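Alginate lyase (Bacteroides ovatus, PDB 3NNB) probably cleaves the polysaccharide alginate by beta-elimination. Local coordinates at residues H61-D73 with I83-D97. Sequence-based numbering, arbitrary orientation. Where two conformers were deposited one is given.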
# COMPACT_ATOMS: atom_id res chain seq x y z
N HIS A 61 4.69 -19.47 12.62
CA HIS A 61 5.47 -18.57 11.77
C HIS A 61 4.76 -18.25 10.45
O HIS A 61 5.17 -17.36 9.71
CB HIS A 61 6.84 -19.15 11.46
CG HIS A 61 7.74 -19.23 12.64
ND1 HIS A 61 8.66 -18.24 12.93
CD2 HIS A 61 7.93 -20.21 13.56
CE1 HIS A 61 9.36 -18.60 13.99
NE2 HIS A 61 8.93 -19.79 14.41
N ASP A 62 3.69 -19.00 10.12
CA ASP A 62 2.85 -18.63 9.03
C ASP A 62 1.93 -17.46 9.38
O ASP A 62 1.16 -17.51 10.36
CB ASP A 62 2.01 -19.81 8.54
CG ASP A 62 2.84 -20.90 7.85
OD1 ASP A 62 4.01 -20.68 7.49
OD2 ASP A 62 2.26 -22.00 7.65
N TYR A 63 1.98 -16.44 8.53
CA TYR A 63 1.07 -15.32 8.62
C TYR A 63 -0.38 -15.78 8.54
O TYR A 63 -0.72 -16.60 7.70
CB TYR A 63 1.36 -14.28 7.51
CG TYR A 63 0.44 -13.08 7.52
CD1 TYR A 63 0.69 -11.98 8.32
CD2 TYR A 63 -0.65 -13.06 6.70
CE1 TYR A 63 -0.14 -10.88 8.30
CE2 TYR A 63 -1.51 -11.96 6.67
CZ TYR A 63 -1.26 -10.88 7.47
OH TYR A 63 -2.10 -9.78 7.43
N MSE A 64 -1.21 -15.24 9.42
CA MSE A 64 -2.63 -15.55 9.43
C MSE A 64 -3.37 -14.28 9.68
O MSE A 64 -3.08 -13.56 10.65
CB MSE A 64 -2.96 -16.59 10.52
CG MSE A 64 -4.41 -17.07 10.43
SE MSE A 64 -4.82 -18.21 11.95
CE MSE A 64 -6.74 -18.44 11.56
N SER A 65 -4.36 -14.03 8.83
CA SER A 65 -5.30 -12.92 9.09
C SER A 65 -6.71 -13.36 8.75
O SER A 65 -6.90 -14.45 8.21
CB SER A 65 -4.95 -11.68 8.25
OG SER A 65 -5.07 -11.94 6.87
N MSE A 66 -7.68 -12.51 9.10
CA MSE A 66 -9.10 -12.76 8.84
C MSE A 66 -9.64 -11.76 7.82
O MSE A 66 -9.29 -10.58 7.87
CB MSE A 66 -9.90 -12.56 10.14
CG MSE A 66 -11.35 -13.01 10.04
SE MSE A 66 -12.33 -12.47 11.66
CE MSE A 66 -12.86 -10.79 11.03
N GLY A 67 -10.51 -12.22 6.93
CA GLY A 67 -11.18 -11.31 6.00
C GLY A 67 -11.87 -10.20 6.80
O GLY A 67 -12.73 -10.49 7.66
N PRO A 68 -11.50 -8.92 6.58
CA PRO A 68 -11.97 -7.90 7.53
C PRO A 68 -13.47 -7.68 7.56
O PRO A 68 -13.97 -7.25 8.59
CB PRO A 68 -11.29 -6.63 7.03
CG PRO A 68 -10.08 -7.12 6.46
CD PRO A 68 -10.39 -8.41 5.77
N TYR A 69 -14.17 -7.95 6.46
CA TYR A 69 -15.61 -7.67 6.39
C TYR A 69 -16.50 -8.86 6.76
O TYR A 69 -17.70 -8.86 6.47
CB TYR A 69 -15.98 -7.17 5.00
CG TYR A 69 -15.25 -5.91 4.57
CD1 TYR A 69 -14.93 -4.88 5.44
CD2 TYR A 69 -14.92 -5.75 3.22
CE1 TYR A 69 -14.28 -3.70 4.98
CE2 TYR A 69 -14.27 -4.57 2.77
CZ TYR A 69 -13.98 -3.57 3.65
OH TYR A 69 -13.34 -2.42 3.18
N TRP A 70 -15.89 -9.88 7.38
CA TRP A 70 -16.61 -11.13 7.68
C TRP A 70 -16.88 -11.20 9.18
O TRP A 70 -15.96 -11.00 10.00
CB TRP A 70 -15.79 -12.34 7.14
CG TRP A 70 -15.76 -12.34 5.64
CD1 TRP A 70 -14.94 -11.59 4.82
CD2 TRP A 70 -16.68 -13.00 4.78
NE1 TRP A 70 -15.27 -11.81 3.51
CE2 TRP A 70 -16.33 -12.66 3.44
CE3 TRP A 70 -17.74 -13.88 4.99
CZ2 TRP A 70 -17.02 -13.18 2.33
CZ3 TRP A 70 -18.42 -14.40 3.89
CH2 TRP A 70 -18.05 -14.05 2.58
N TRP A 71 -18.15 -11.48 9.50
CA TRP A 71 -18.70 -11.43 10.85
C TRP A 71 -19.48 -12.68 11.20
O TRP A 71 -20.04 -13.32 10.32
CB TRP A 71 -19.70 -10.27 11.00
CG TRP A 71 -19.13 -8.89 10.80
CD1 TRP A 71 -18.69 -8.34 9.64
CD2 TRP A 71 -18.95 -7.89 11.81
NE1 TRP A 71 -18.23 -7.04 9.86
CE2 TRP A 71 -18.38 -6.75 11.19
CE3 TRP A 71 -19.19 -7.86 13.19
CZ2 TRP A 71 -18.11 -5.58 11.89
CZ3 TRP A 71 -18.91 -6.69 13.88
CH2 TRP A 71 -18.36 -5.60 13.24
N PRO A 72 -19.55 -13.00 12.51
CA PRO A 72 -20.44 -14.10 12.93
C PRO A 72 -21.88 -13.88 12.48
O PRO A 72 -22.38 -12.75 12.53
CB PRO A 72 -20.34 -14.11 14.46
CG PRO A 72 -19.17 -13.27 14.81
CD PRO A 72 -18.84 -12.37 13.63
N ASP A 73 -22.52 -14.96 12.03
CA ASP A 73 -23.90 -14.94 11.56
C ASP A 73 -24.78 -15.17 12.78
O ASP A 73 -24.78 -16.26 13.30
CB ASP A 73 -24.13 -16.08 10.56
CG ASP A 73 -25.51 -16.04 9.94
OD1 ASP A 73 -26.39 -15.38 10.51
OD2 ASP A 73 -25.71 -16.66 8.88
N ILE A 83 -20.47 -14.31 7.70
CA ILE A 83 -21.14 -13.64 6.62
C ILE A 83 -20.50 -12.29 6.38
O ILE A 83 -19.86 -11.72 7.26
CB ILE A 83 -22.66 -13.53 6.87
CG1 ILE A 83 -22.95 -12.82 8.21
CG2 ILE A 83 -23.31 -14.95 6.74
CD1 ILE A 83 -24.47 -12.43 8.41
N ARG A 84 -20.68 -11.77 5.17
CA ARG A 84 -20.01 -10.54 4.78
C ARG A 84 -20.87 -9.30 4.99
O ARG A 84 -22.06 -9.28 4.71
CB ARG A 84 -19.59 -10.62 3.32
CG ARG A 84 -18.71 -9.48 2.86
CD ARG A 84 -18.38 -9.76 1.42
NE ARG A 84 -17.68 -8.73 0.69
CZ ARG A 84 -18.17 -8.00 -0.30
NH1 ARG A 84 -19.45 -8.02 -0.66
NH2 ARG A 84 -17.36 -7.15 -0.91
N LYS A 85 -20.25 -8.27 5.57
CA LYS A 85 -20.84 -6.94 5.73
C LYS A 85 -19.87 -5.94 5.07
O LYS A 85 -18.96 -5.38 5.73
CB LYS A 85 -20.99 -6.59 7.21
CG LYS A 85 -21.88 -7.56 8.02
CD LYS A 85 -23.30 -7.56 7.51
CE LYS A 85 -24.18 -8.45 8.44
NZ LYS A 85 -25.62 -8.42 8.06
N ASP A 86 -20.03 -5.75 3.77
CA ASP A 86 -19.07 -4.94 2.99
C ASP A 86 -18.87 -3.58 3.66
O ASP A 86 -19.84 -2.83 3.94
CB ASP A 86 -19.56 -4.79 1.53
CG ASP A 86 -18.57 -4.08 0.63
OD1 ASP A 86 -17.37 -4.02 0.97
OD2 ASP A 86 -19.03 -3.56 -0.44
N GLY A 87 -17.60 -3.25 3.91
CA GLY A 87 -17.22 -1.96 4.44
C GLY A 87 -17.20 -1.83 5.94
O GLY A 87 -16.79 -0.80 6.48
N GLN A 88 -17.64 -2.87 6.64
CA GLN A 88 -17.68 -2.88 8.11
C GLN A 88 -16.65 -3.87 8.64
O GLN A 88 -16.80 -5.08 8.42
CB GLN A 88 -19.09 -3.22 8.60
CG GLN A 88 -20.19 -2.26 8.09
CD GLN A 88 -21.54 -2.50 8.77
OE1 GLN A 88 -21.68 -2.25 9.95
NE2 GLN A 88 -22.49 -3.01 8.03
N ARG A 89 -15.61 -3.34 9.29
CA ARG A 89 -14.47 -4.12 9.73
C ARG A 89 -14.71 -4.81 11.09
O ARG A 89 -14.92 -4.14 12.13
CB ARG A 89 -13.17 -3.29 9.75
CG ARG A 89 -12.69 -2.86 8.37
CD ARG A 89 -11.38 -2.03 8.42
NE ARG A 89 -10.18 -2.84 8.69
CZ ARG A 89 -9.37 -3.39 7.78
NH1 ARG A 89 -9.60 -3.26 6.48
NH2 ARG A 89 -8.31 -4.11 8.19
N ASN A 90 -14.65 -6.13 11.09
CA ASN A 90 -14.87 -6.90 12.31
C ASN A 90 -13.67 -6.79 13.25
O ASN A 90 -12.56 -7.10 12.87
CB ASN A 90 -15.07 -8.35 11.93
CG ASN A 90 -15.28 -9.26 13.12
OD1 ASN A 90 -15.11 -8.85 14.29
ND2 ASN A 90 -15.56 -10.54 12.81
N PRO A 91 -13.87 -6.22 14.43
CA PRO A 91 -12.70 -6.00 15.29
C PRO A 91 -11.98 -7.28 15.70
O PRO A 91 -10.85 -7.19 16.19
CB PRO A 91 -13.29 -5.26 16.50
CG PRO A 91 -14.73 -5.51 16.45
CD PRO A 91 -15.11 -5.70 15.01
N GLU A 92 -12.60 -8.44 15.56
CA GLU A 92 -11.92 -9.73 15.80
C GLU A 92 -10.67 -9.87 14.99
O GLU A 92 -9.80 -10.62 15.35
CB GLU A 92 -12.83 -10.93 15.43
CG GLU A 92 -13.95 -11.13 16.37
CD GLU A 92 -14.69 -12.41 16.08
OE1 GLU A 92 -15.13 -12.64 14.94
OE2 GLU A 92 -14.86 -13.19 17.01
N LEU A 93 -10.60 -9.17 13.87
CA LEU A 93 -9.38 -9.29 13.05
C LEU A 93 -8.09 -8.94 13.80
O LEU A 93 -7.00 -9.43 13.45
CB LEU A 93 -9.53 -8.50 11.76
CG LEU A 93 -9.39 -6.98 11.83
CD1 LEU A 93 -7.90 -6.56 11.82
CD2 LEU A 93 -10.13 -6.40 10.63
N ASP A 94 -8.22 -8.16 14.86
CA ASP A 94 -7.08 -7.70 15.66
C ASP A 94 -6.40 -8.83 16.41
O ASP A 94 -5.25 -8.68 16.83
CB ASP A 94 -7.55 -6.63 16.65
CG ASP A 94 -6.39 -6.02 17.41
OD1 ASP A 94 -5.48 -5.49 16.73
OD2 ASP A 94 -6.39 -6.08 18.66
N LYS A 95 -7.08 -9.97 16.57
CA LYS A 95 -6.52 -11.13 17.28
C LYS A 95 -5.42 -11.83 16.49
O LYS A 95 -4.63 -12.60 17.06
CB LYS A 95 -7.62 -12.16 17.59
CG LYS A 95 -8.72 -11.70 18.53
CD LYS A 95 -9.82 -12.82 18.63
CE LYS A 95 -11.19 -12.31 19.17
NZ LYS A 95 -12.35 -13.20 18.72
N LEU A 96 -5.41 -11.62 15.19
CA LEU A 96 -4.48 -12.33 14.30
C LEU A 96 -3.32 -11.38 13.92
O LEU A 96 -2.96 -10.54 14.72
CB LEU A 96 -5.25 -12.90 13.12
CG LEU A 96 -6.39 -13.85 13.50
CD1 LEU A 96 -7.05 -14.44 12.25
CD2 LEU A 96 -5.85 -14.96 14.43
N ASP A 97 -2.69 -11.57 12.76
CA ASP A 97 -1.43 -10.89 12.44
C ASP A 97 -1.52 -9.53 11.76
O ASP A 97 -0.51 -8.82 11.65
CB ASP A 97 -0.56 -11.81 11.57
CG ASP A 97 -0.08 -13.05 12.30
OD1 ASP A 97 0.11 -12.96 13.54
OD2 ASP A 97 0.13 -14.09 11.62
O HOH W 1 -6.42 -10.34 10.90
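A small antiparallel beta hairpin, strands 70-71 and 83-84, and the loop running on from it fold over one side of this largely helical alginate lyase. W71 and I83 form its hydrogen-bonded pair, W71 N to I83 O and I83 N back to W71 O. Beside them, in the non-hydrogen-bonded pair, R84 lays CB over the six-membered ring of W70, 3.7 Å from the centroid; W70 NE1 bonds a bound citrate, probably from the crystallisation. On the other face of the hairpin, the W71 ring is fixed at its edge and over one face: NE1 donates to Q88 O at 2.8 Å, within the ring plane though above that carbonyl's plane, while N90 CA and CB lie over the face. Replacing W71 with alanine would take away the indole N-H and is likely to leave Q88 O without this donor and a gap beside N90. The Y69 ring packs a face on G87, and its OH bonds Y277. Further along, M64 N meets D97 OD2, which also pairs with K51, and D97 N returns a bond to M64 O. With CG anti to the backbone N (chi1 179°), the N90 amide turns toward the hairpin and sends ND2 to W70 O at 2.9 Å, on a carbonyl lone pair, while OD1 accepts from E92 N in an Asx turn.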